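Long-range contacts in period circadian protein homolog 2 (Mus musculus, PDB 3GDI), which acts in the mammalian circadian clock as a transcription regulator, its tandem PAS domains probably mediating interactions with itself and other proteins: residues A[171-180]-A[195-203]; A[209-220]-A[293-304]. One frame throughout, in Å; residues are numbered along the deposited sequence.

In the fold
Both contacts are built around the second of the two PAS sheets, with centres about 13 Å apart. Contact 1 ties the edge strand 177-180 and the turn before it to the helical connection at 195-203; contact 2 pairs the next helix, 209-221, with helix 291-303, which follows the last strand of the sheet. They touch directly. H171 NE2 and H216 NE2 are 3.2 Å apart in a probable hydrogen bond, C175 SG packs 3.5 Å from I300 CG2, and R209 NH2 reaches V202 O at 3.0 Å, a weak bond. L201 also packs on L296. Each contact has residues that pack against the second subunit, including P199 on Y80 and H301 on K102 of that subunit.

Contact 1: residues A[171-180]-A[195-203]; sequences HTPNCLFQAV and LIETPVLVQ
V200 N donates to C175 O at 2.9 Å with an N-H...O angle of 169°, the straightest of three backbone bonds joining the segments. F177 uses both of its backbone polar atoms: its N donates to T198 O (3.1 Å), and its O accepts from E197 N, which stands above the carbonyl plane. T198 O also receives a CA-H...O contact from L176 CA at 3.3 Å. A second donor serves C175 O, a water that in turn accepts from L201 N. Within the type II turn, L195 O is gripped from one face of its plane by T198 N and T198 OG1. N174 OD1 takes T172 OG1 and L176 N from opposite faces, the latter forming an Asx turn, while another water links N174 ND2 to E197 OE2.

The F177 ring, set by a chi1 of -73° with CG beside the backbone N, brings CE2 to 3.7 Å from L195 CD2. V200 CG2 lies 4.0 Å from the F177 centroid, 12° off its normal, and also covers one face of H171. Replacing F177 with alanine would probably strip L195 CD2 of its aromatic neighbour, leave V200 CG2 with the H171 ring alone, and open a gap between the two. The L176-P199 bridge, just before edge strand 177-180, and F177's own bonds join that five-stranded antiparallel sheet to the connection between its second and third strands, as expected of the PAS fold.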
loop_
_atom_site.group_PDB
_atom_site.type_symbol
_atom_site.label_atom_id
_atom_site.label_comp_id
_atom_site.label_asym_id
_atom_site.label_seq_id
_atom_site.Cartn_x
_atom_site.Cartn_y
_atom_site.Cartn_z
ATOM N N HIS A 171 -1.939 -9.033 5.677
ATOM C CA HIS A 171 -1.025 -8.249 6.483
ATOM C C HIS A 171 0.429 -8.698 6.354
ATOM O O HIS A 171 0.717 -9.848 6.025
ATOM C CB HIS A 171 -1.471 -8.161 7.961
ATOM C CG HIS A 171 -1.492 -9.458 8.717
ATOM N ND1 HIS A 171 -2.629 -10.231 8.843
ATOM C CD2 HIS A 171 -0.561 -10.034 9.514
ATOM C CE1 HIS A 171 -2.404 -11.217 9.689
ATOM N NE2 HIS A 171 -1.156 -11.121 10.114
ATOM N N THR A 172 1.341 -7.756 6.551
ATOM C CA THR A 172 2.761 -8.034 6.461
ATOM C C THR A 172 3.244 -8.660 7.765
ATOM O O THR A 172 2.522 -8.691 8.761
ATOM C CB THR A 172 3.563 -6.735 6.151
ATOM O OG1 THR A 172 2.957 -5.621 6.816
ATOM C CG2 THR A 172 3.596 -6.466 4.659
ATOM N N PRO A 173 4.475 -9.176 7.777
ATOM C CA PRO A 173 4.967 -9.790 9.010
ATOM C C PRO A 173 4.946 -8.866 10.218
ATOM O O PRO A 173 4.734 -9.328 11.334
ATOM C CB PRO A 173 6.374 -10.236 8.625
ATOM C CG PRO A 173 6.229 -10.553 7.157
ATOM C CD PRO A 173 5.441 -9.356 6.679
ATOM N N ASN A 174 5.153 -7.563 10.005
ATOM C CA ASN A 174 5.141 -6.597 11.116
ATOM C C ASN A 174 3.719 -6.430 11.657
ATOM O O ASN A 174 3.467 -5.600 12.535
ATOM C CB ASN A 174 5.693 -5.227 10.682
ATOM C CG ASN A 174 4.843 -4.571 9.617
ATOM O OD1 ASN A 174 3.822 -5.117 9.208
ATOM N ND2 ASN A 174 5.258 -3.404 9.159
ATOM N N CYS A 175 2.791 -7.213 11.115
ATOM C CA CYS A 175 1.403 -7.197 11.560
ATOM C C CYS A 175 0.562 -5.944 11.340
ATOM O O CYS A 175 -0.348 -5.674 12.120
ATOM C CB CYS A 175 1.328 -7.591 13.034
ATOM S SG CYS A 175 1.695 -9.336 13.304
ATOM N N LEU A 176 0.871 -5.184 10.293
ATOM C CA LEU A 176 0.085 -4.011 9.934
ATOM C C LEU A 176 -0.707 -4.436 8.693
ATOM O O LEU A 176 -0.151 -5.068 7.791
ATOM C CB LEU A 176 0.992 -2.840 9.565
ATOM C CG LEU A 176 1.565 -1.946 10.657
ATOM C CD1 LEU A 176 1.643 -2.704 11.971
ATOM C CD2 LEU A 176 2.934 -1.431 10.198
ATOM N N PHE A 177 -1.992 -4.107 8.636
ATOM C CA PHE A 177 -2.800 -4.481 7.467
ATOM C C PHE A 177 -2.108 -4.014 6.194
ATOM O O PHE A 177 -1.425 -2.996 6.199
ATOM C CB PHE A 177 -4.190 -3.828 7.528
ATOM C CG PHE A 177 -5.111 -4.440 8.549
ATOM C CD1 PHE A 177 -5.565 -5.755 8.405
ATOM C CD2 PHE A 177 -5.521 -3.711 9.656
ATOM C CE1 PHE A 177 -6.415 -6.335 9.352
ATOM C CE2 PHE A 177 -6.372 -4.284 10.608
ATOM C CZ PHE A 177 -6.819 -5.601 10.452
ATOM N N GLN A 178 -2.281 -4.755 5.105
ATOM C CA GLN A 178 -1.704 -4.366 3.824
ATOM C C GLN A 178 -2.859 -4.032 2.875
ATOM O O GLN A 178 -2.743 -3.195 1.968
ATOM C CB GLN A 178 -0.850 -5.505 3.237
ATOM C CG GLN A 178 -0.237 -5.177 1.873
ATOM C CD GLN A 178 -1.172 -5.531 0.715
ATOM O OE1 GLN A 178 -1.030 -5.024 -0.409
ATOM N NE2 GLN A 178 -2.116 -6.421 0.977
ATOM N N ALA A 179 -3.976 -4.715 3.101
ATOM C CA ALA A 179 -5.159 -4.514 2.303
ATOM C C ALA A 179 -6.326 -5.196 2.976
ATOM O O ALA A 179 -6.150 -6.101 3.798
ATOM C CB ALA A 179 -4.960 -5.087 0.918
ATOM N N VAL A 180 -7.513 -4.722 2.626
ATOM C CA VAL A 180 -8.766 -5.256 3.113
ATOM C C VAL A 180 -9.588 -5.298 1.834
ATOM O O VAL A 180 -9.594 -4.323 1.074
ATOM C CB VAL A 180 -9.428 -4.305 4.112
ATOM C CG1 VAL A 180 -10.637 -4.964 4.701
ATOM C CG2 VAL A 180 -8.446 -3.931 5.210
ATOM N N LEU A 195 -7.967 1.138 7.820
ATOM C CA LEU A 195 -7.244 -0.012 8.357
ATOM C C LEU A 195 -5.860 -0.260 7.765
ATOM O O LEU A 195 -5.025 -0.886 8.406
ATOM C CB LEU A 195 -8.095 -1.275 8.180
ATOM C CG LEU A 195 -9.335 -1.301 9.069
ATOM C CD1 LEU A 195 -10.312 -2.394 8.660
ATOM C CD2 LEU A 195 -8.854 -1.504 10.492
ATOM N N ILE A 196 -5.608 0.218 6.551
ATOM C CA ILE A 196 -4.304 -0.010 5.943
ATOM C C ILE A 196 -3.188 0.643 6.753
ATOM O O ILE A 196 -3.263 1.823 7.073
ATOM C CB ILE A 196 -4.256 0.519 4.493
ATOM C CG1 ILE A 196 -5.180 -0.309 3.602
ATOM C CG2 ILE A 196 -2.848 0.415 3.945
ATOM C CD1 ILE A 196 -5.241 0.183 2.164
ATOM N N GLU A 197 -2.160 -0.142 7.082
ATOM C CA GLU A 197 -1.002 0.324 7.848
ATOM C C GLU A 197 -1.224 0.455 9.354
ATOM O O GLU A 197 -0.419 1.091 10.047
ATOM C CB GLU A 197 -0.503 1.673 7.314
ATOM C CG GLU A 197 -0.115 1.684 5.841
ATOM C CD GLU A 197 1.186 0.967 5.563
ATOM O OE1 GLU A 197 1.698 1.101 4.432
ATOM O OE2 GLU A 197 1.698 0.271 6.464
ATOM N N THR A 198 -2.300 -0.128 9.869
ATOM C CA THR A 198 -2.555 -0.065 11.303
ATOM C C THR A 198 -2.399 -1.466 11.896
ATOM O O THR A 198 -2.524 -2.463 11.184
ATOM C CB THR A 198 -3.964 0.494 11.595
ATOM O OG1 THR A 198 -4.955 -0.501 11.316
ATOM C CG2 THR A 198 -4.235 1.715 10.719
ATOM N N PRO A 199 -2.129 -1.563 13.211
ATOM C CA PRO A 199 -1.960 -2.878 13.838
ATOM C C PRO A 199 -3.173 -3.771 13.715
ATOM O O PRO A 199 -4.284 -3.373 14.037
ATOM C CB PRO A 199 -1.654 -2.540 15.305
ATOM C CG PRO A 199 -1.050 -1.158 15.237
ATOM C CD PRO A 199 -1.958 -0.490 14.210
ATOM N N VAL A 200 -2.942 -4.984 13.246
ATOM C CA VAL A 200 -3.989 -5.978 13.110
ATOM C C VAL A 200 -4.566 -6.270 14.489
ATOM O O VAL A 200 -5.778 -6.309 14.675
ATOM C CB VAL A 200 -3.406 -7.288 12.559
ATOM C CG1 VAL A 200 -4.423 -8.415 12.669
ATOM C CG2 VAL A 200 -2.954 -7.078 11.124
ATOM N N LEU A 201 -3.675 -6.473 15.453
ATOM C CA LEU A 201 -4.055 -6.803 16.819
ATOM C C LEU A 201 -4.953 -5.799 17.521
ATOM O O LEU A 201 -5.698 -6.158 18.430
ATOM C CB LEU A 201 -2.797 -7.036 17.656
ATOM C CG LEU A 201 -2.336 -8.491 17.720
ATOM C CD1 LEU A 201 -2.420 -9.097 16.345
ATOM C CD2 LEU A 201 -0.916 -8.574 18.268
ATOM N N VAL A 202 -4.876 -4.542 17.108
ATOM C CA VAL A 202 -5.693 -3.502 17.711
ATOM C C VAL A 202 -7.182 -3.763 17.476
ATOM O O VAL A 202 -8.004 -3.565 18.375
ATOM C CB VAL A 202 -5.254 -2.095 17.181
ATOM C CG1 VAL A 202 -6.424 -1.143 17.069
ATOM C CG2 VAL A 202 -4.239 -1.511 18.134
ATOM N N GLN A 203 -7.524 -4.238 16.284
ATOM C CA GLN A 203 -8.915 -4.527 15.950
ATOM C C GLN A 203 -9.461 -5.773 16.634
ATOM O O GLN A 203 -10.664 -5.991 16.654
ATOM C CB GLN A 203 -9.072 -4.705 14.443
ATOM C CG GLN A 203 -8.658 -3.504 13.636
ATOM C CD GLN A 203 -9.398 -2.253 14.042
ATOM O OE1 GLN A 203 -10.584 -2.292 14.349
ATOM N NE2 GLN A 203 -8.703 -1.129 14.026
HETATM O O HOH W 1 3.609 -2.158 7.118
HETATM O O HOH W 2 -0.706 -5.716 15.315
#

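Contact 2: residues A[209-220]-A[293-304]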
loop_
_atom_site.group_PDB
_atom_site.type_symbol
_atom_site.label_atom_id
_atom_site.label_comp_id
_atom_site.label_asym_id
_atom_site.label_seq_id
_atom_site.Cartn_x
_atom_site.Cartn_y
_atom_site.Cartn_z
ATOM N N ARG A 209 -6.329 -11.606 21.479
ATOM C CA ARG A 209 -5.042 -11.160 20.975
ATOM C C ARG A 209 -3.949 -12.197 21.202
ATOM O O ARG A 209 -3.189 -12.520 20.287
ATOM C CB ARG A 209 -4.658 -9.837 21.620
ATOM C CG ARG A 209 -5.442 -8.707 21.055
ATOM C CD ARG A 209 -5.141 -7.401 21.720
ATOM N NE ARG A 209 -6.020 -6.387 21.160
ATOM C CZ ARG A 209 -6.246 -5.201 21.708
ATOM N NH1 ARG A 209 -5.650 -4.873 22.844
ATOM N NH2 ARG A 209 -7.082 -4.352 21.123
ATOM N N PRO A 210 -3.838 -12.719 22.432
ATOM C CA PRO A 210 -2.802 -13.728 22.672
ATOM C C PRO A 210 -2.982 -14.918 21.722
ATOM O O PRO A 210 -2.024 -15.611 21.384
ATOM C CB PRO A 210 -3.029 -14.106 24.133
ATOM C CG PRO A 210 -3.484 -12.802 24.737
ATOM C CD PRO A 210 -4.459 -12.284 23.699
ATOM N N LEU A 211 -4.216 -15.151 21.292
ATOM C CA LEU A 211 -4.492 -16.253 20.375
ATOM C C LEU A 211 -3.713 -16.056 19.084
ATOM O O LEU A 211 -3.294 -17.024 18.455
ATOM C CB LEU A 211 -5.987 -16.337 20.045
ATOM C CG LEU A 211 -6.974 -16.914 21.067
ATOM C CD1 LEU A 211 -6.871 -16.170 22.395
ATOM C CD2 LEU A 211 -8.391 -16.810 20.498
ATOM N N MET A 212 -3.529 -14.800 18.692
ATOM C CA MET A 212 -2.810 -14.495 17.464
ATOM C C MET A 212 -1.411 -15.083 17.443
ATOM O O MET A 212 -0.904 -15.450 16.384
ATOM C CB MET A 212 -2.739 -12.984 17.232
ATOM C CG MET A 212 -4.017 -12.398 16.703
ATOM S SD MET A 212 -4.632 -13.305 15.248
ATOM C CE MET A 212 -3.834 -12.433 13.962
ATOM N N LEU A 213 -0.792 -15.186 18.613
ATOM C CA LEU A 213 0.551 -15.740 18.694
ATOM C C LEU A 213 0.564 -17.194 18.240
ATOM O O LEU A 213 1.454 -17.612 17.498
ATOM C CB LEU A 213 1.079 -15.651 20.121
ATOM C CG LEU A 213 2.497 -16.188 20.290
ATOM C CD1 LEU A 213 3.466 -15.333 19.485
ATOM C CD2 LEU A 213 2.866 -16.177 21.764
ATOM N N ALA A 214 -0.428 -17.961 18.684
ATOM C CA ALA A 214 -0.531 -19.369 18.328
ATOM C C ALA A 214 -0.966 -19.520 16.884
ATOM O O ALA A 214 -0.587 -20.463 16.197
ATOM C CB ALA A 214 -1.523 -20.073 19.243
ATOM N N ILE A 215 -1.769 -18.583 16.416
ATOM C CA ILE A 215 -2.232 -18.659 15.050
ATOM C C ILE A 215 -1.063 -18.493 14.098
ATOM O O ILE A 215 -0.946 -19.228 13.126
ATOM C CB ILE A 215 -3.308 -17.599 14.785
ATOM C CG1 ILE A 215 -4.580 -17.997 15.530
ATOM C CG2 ILE A 215 -3.578 -17.474 13.304
ATOM C CD1 ILE A 215 -5.558 -16.851 15.754
ATOM N N HIS A 216 -0.176 -17.544 14.370
ATOM C CA HIS A 216 0.945 -17.374 13.461
ATOM C C HIS A 216 1.906 -18.555 13.499
ATOM O O HIS A 216 2.454 -18.939 12.467
ATOM C CB HIS A 216 1.656 -16.047 13.723
ATOM C CG HIS A 216 0.847 -14.859 13.309
ATOM N ND1 HIS A 216 -0.276 -14.450 13.995
ATOM C CD2 HIS A 216 0.934 -14.057 12.223
ATOM C CE1 HIS A 216 -0.848 -13.452 13.347
ATOM N NE2 HIS A 216 -0.135 -13.195 12.266
ATOM N N LYS A 217 2.085 -19.151 14.675
ATOM C CA LYS A 217 2.957 -20.316 14.802
ATOM C C LYS A 217 2.446 -21.433 13.897
ATOM O O LYS A 217 3.227 -22.102 13.224
ATOM C CB LYS A 217 3.003 -20.806 16.249
ATOM C CG LYS A 217 3.634 -19.810 17.190
ATOM C CD LYS A 217 4.113 -20.463 18.474
ATOM C CE LYS A 217 5.006 -19.501 19.257
ATOM N NZ LYS A 217 5.489 -20.094 20.532
ATOM N N LYS A 218 1.132 -21.631 13.876
ATOM C CA LYS A 218 0.572 -22.666 13.026
ATOM C C LYS A 218 0.682 -22.256 11.561
ATOM O O LYS A 218 0.883 -23.102 10.691
ATOM C CB LYS A 218 -0.895 -22.935 13.367
ATOM C CG LYS A 218 -1.123 -23.434 14.784
ATOM C CD LYS A 218 -2.584 -23.853 15.001
ATOM C CE LYS A 218 -2.878 -24.207 16.469
ATOM N NZ LYS A 218 -2.041 -25.332 16.982
ATOM N N ILE A 219 0.555 -20.961 11.286
ATOM C CA ILE A 219 0.624 -20.486 9.909
ATOM C C ILE A 219 1.949 -20.787 9.227
ATOM O O ILE A 219 1.964 -21.301 8.114
ATOM C CB ILE A 219 0.371 -18.967 9.809
ATOM C CG1 ILE A 219 -1.095 -18.659 10.121
ATOM C CG2 ILE A 219 0.726 -18.472 8.419
ATOM C CD1 ILE A 219 -1.425 -17.182 10.066
ATOM N N LEU A 220 3.067 -20.472 9.867
ATOM C CA LEU A 220 4.326 -20.746 9.203
ATOM C C LEU A 220 4.612 -22.237 9.283
ATOM O O LEU A 220 5.334 -22.789 8.452
ATOM C CB LEU A 220 5.473 -19.914 9.802
ATOM C CG LEU A 220 6.211 -20.369 11.058
ATOM C CD1 LEU A 220 7.399 -19.438 11.290
ATOM C CD2 LEU A 220 5.269 -20.371 12.243
ATOM N N VAL A 293 -0.195 -4.717 23.065
ATOM C CA VAL A 293 -0.214 -4.887 21.617
ATOM C C VAL A 293 1.181 -4.765 21.025
ATOM O O VAL A 293 1.581 -5.588 20.209
ATOM C CB VAL A 293 -1.145 -3.870 20.935
ATOM C CG1 VAL A 293 -0.976 -3.925 19.425
ATOM C CG2 VAL A 293 -2.578 -4.183 21.293
ATOM N N GLN A 294 1.924 -3.744 21.435
ATOM C CA GLN A 294 3.279 -3.551 20.931
ATOM C C GLN A 294 4.097 -4.808 21.211
ATOM O O GLN A 294 4.750 -5.354 20.326
ATOM C CB GLN A 294 3.939 -2.357 21.620
ATOM C CG GLN A 294 3.188 -1.043 21.465
ATOM C CD GLN A 294 3.814 0.079 22.279
ATOM O OE1 GLN A 294 3.328 1.212 22.281
ATOM N NE2 GLN A 294 4.902 -0.234 22.977
ATOM N N GLU A 295 4.042 -5.256 22.457
ATOM C CA GLU A 295 4.760 -6.441 22.906
ATOM C C GLU A 295 4.453 -7.680 22.071
ATOM O O GLU A 295 5.361 -8.353 21.577
ATOM C CB GLU A 295 4.406 -6.738 24.369
ATOM C CG GLU A 295 4.954 -8.067 24.889
ATOM C CD GLU A 295 4.184 -8.596 26.098
ATOM O OE1 GLU A 295 4.551 -9.681 26.609
ATOM O OE2 GLU A 295 3.213 -7.934 26.530
ATOM N N LEU A 296 3.166 -7.983 21.938
ATOM C CA LEU A 296 2.715 -9.151 21.194
ATOM C C LEU A 296 3.048 -9.027 19.705
ATOM O O LEU A 296 3.344 -10.016 19.037
ATOM C CB LEU A 296 1.207 -9.325 21.387
ATOM C CG LEU A 296 0.681 -10.741 21.630
ATOM C CD1 LEU A 296 1.109 -11.658 20.500
ATOM C CD2 LEU A 296 1.213 -11.259 22.952
ATOM N N THR A 297 3.000 -7.799 19.200
ATOM C CA THR A 297 3.290 -7.530 17.807
ATOM C C THR A 297 4.737 -7.873 17.471
ATOM O O THR A 297 4.993 -8.709 16.612
ATOM C CB THR A 297 2.998 -6.045 17.469
ATOM O OG1 THR A 297 1.581 -5.834 17.432
ATOM C CG2 THR A 297 3.597 -5.660 16.131
ATOM N N GLU A 298 5.688 -7.250 18.156
ATOM C CA GLU A 298 7.094 -7.520 17.865
ATOM C C GLU A 298 7.426 -8.997 18.076
ATOM O O GLU A 298 8.331 -9.546 17.445
ATOM C CB GLU A 298 8.001 -6.634 18.732
ATOM C CG GLU A 298 9.489 -6.720 18.376
ATOM C CD GLU A 298 10.296 -5.521 18.882
ATOM O OE1 GLU A 298 10.168 -5.167 20.081
ATOM O OE2 GLU A 298 11.065 -4.939 18.081
ATOM N N GLN A 299 6.667 -9.634 18.957
ATOM C CA GLN A 299 6.853 -11.041 19.274
ATOM C C GLN A 299 6.481 -11.902 18.070
ATOM O O GLN A 299 7.127 -12.909 17.783
ATOM C CB GLN A 299 5.970 -11.394 20.468
ATOM C CG GLN A 299 6.312 -12.677 21.175
ATOM C CD GLN A 299 5.361 -12.951 22.328
ATOM O OE1 GLN A 299 5.052 -12.052 23.121
ATOM N NE2 GLN A 299 4.893 -14.195 22.431
ATOM N N ILE A 300 5.426 -11.499 17.370
ATOM C CA ILE A 300 4.959 -12.220 16.196
ATOM C C ILE A 300 5.894 -11.946 15.019
ATOM O O ILE A 300 6.307 -12.872 14.320
ATOM C CB ILE A 300 3.519 -11.794 15.827
ATOM C CG1 ILE A 300 2.538 -12.319 16.877
ATOM C CG2 ILE A 300 3.146 -12.318 14.457
ATOM C CD1 ILE A 300 1.119 -11.799 16.724
ATOM N N HIS A 301 6.234 -10.676 14.811
ATOM C CA HIS A 301 7.125 -10.302 13.719
ATOM C C HIS A 301 8.420 -11.105 13.821
ATOM O O HIS A 301 8.931 -11.604 12.826
ATOM C CB HIS A 301 7.444 -8.811 13.787
ATOM C CG HIS A 301 8.083 -8.274 12.545
ATOM N ND1 HIS A 301 8.544 -6.978 12.443
ATOM C CD2 HIS A 301 8.311 -8.849 11.340
ATOM C CE1 HIS A 301 9.026 -6.778 11.230
ATOM N NE2 HIS A 301 8.898 -7.897 10.541
ATOM N N ARG A 302 8.948 -11.216 15.037
ATOM C CA ARG A 302 10.169 -11.970 15.278
ATOM C C ARG A 302 9.967 -13.378 14.732
ATOM O O ARG A 302 10.798 -13.899 13.994
ATOM C CB ARG A 302 10.467 -12.041 16.780
ATOM C CG ARG A 302 11.769 -12.760 17.112
ATOM C CD ARG A 302 11.933 -13.040 18.612
ATOM N NE ARG A 302 13.250 -13.618 18.898
ATOM C CZ ARG A 302 13.642 -14.093 20.081
ATOM N NH1 ARG A 302 12.822 -14.074 21.128
ATOM N NH2 ARG A 302 14.868 -14.590 20.217
ATOM N N LEU A 303 8.847 -13.984 15.096
ATOM C CA LEU A 303 8.510 -15.331 14.650
ATOM C C LEU A 303 8.504 -15.476 13.116
ATOM O O LEU A 303 9.074 -16.417 12.571
ATOM C CB LEU A 303 7.135 -15.715 15.203
ATOM C CG LEU A 303 6.709 -17.168 15.016
ATOM C CD1 LEU A 303 7.506 -18.026 15.989
ATOM C CD2 LEU A 303 5.213 -17.330 15.266
ATOM N N LEU A 304 7.856 -14.540 12.428
ATOM C CA LEU A 304 7.759 -14.581 10.975
ATOM C C LEU A 304 9.053 -14.273 10.226
ATOM O O LEU A 304 9.078 -14.278 8.996
ATOM C CB LEU A 304 6.667 -13.622 10.479
ATOM C CG LEU A 304 5.164 -13.898 10.646
ATOM C CD1 LEU A 304 4.877 -15.379 10.707
ATOM C CD2 LEU A 304 4.679 -13.220 11.887
#
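L303 and H216 lie in the tightly packed part of this helix pair; the axes of segments 209-220 and 293-303 run almost exactly parallel (1°), 10.0 Å apart at their closest. The L303 side chain is a knob in a hole formed by L213, H216, K217 and L220. With CG anti to the backbone N (chi1 -171°), it carries CD2 across the other helix, 3.5 Å from K217 CG. Beside it, I300 CG2 sits over one face of the H216 imidazole, 3.8 Å from the ring centroid, as a CH-pi contact displaced toward the rim. The other branch of I300 ends in CD1, 4.1 Å from M212 CB. L213 CD1 runs alongside I300 CG1, the two side chains pointing in opposite senses, and L213 CB meets L296 CD1 at 4.0 Å. L304 CD2 approaches H216 CD2 obliquely at 3.9 Å.

Packing is looser toward solvent. K217 lends only its CG to the L303 hole; beyond it the extended chain belongs to an exposed residue. Q299 lies across L213, but its amide is modelled so close to L213 that its exact place is doubtful.

At the N-terminal end of the pair, V293, which is buried, lays CG2 over one face of the R209 guanidinium, 3.5 Å from NH1, while NE has weak bonds to the carbonyls of L201 and L204.

No hydrogen bond crosses between the helices. H216 ND1 instead donates in the ring plane to M212 O of its own helix (2.7 Å, 170°), and NE2 pairs with H171 beyond the interface. Cohesion between the helices therefore rests mainly on apolar packing, with the one buried imidazole satisfied from elsewhere and offering its face to a methyl group.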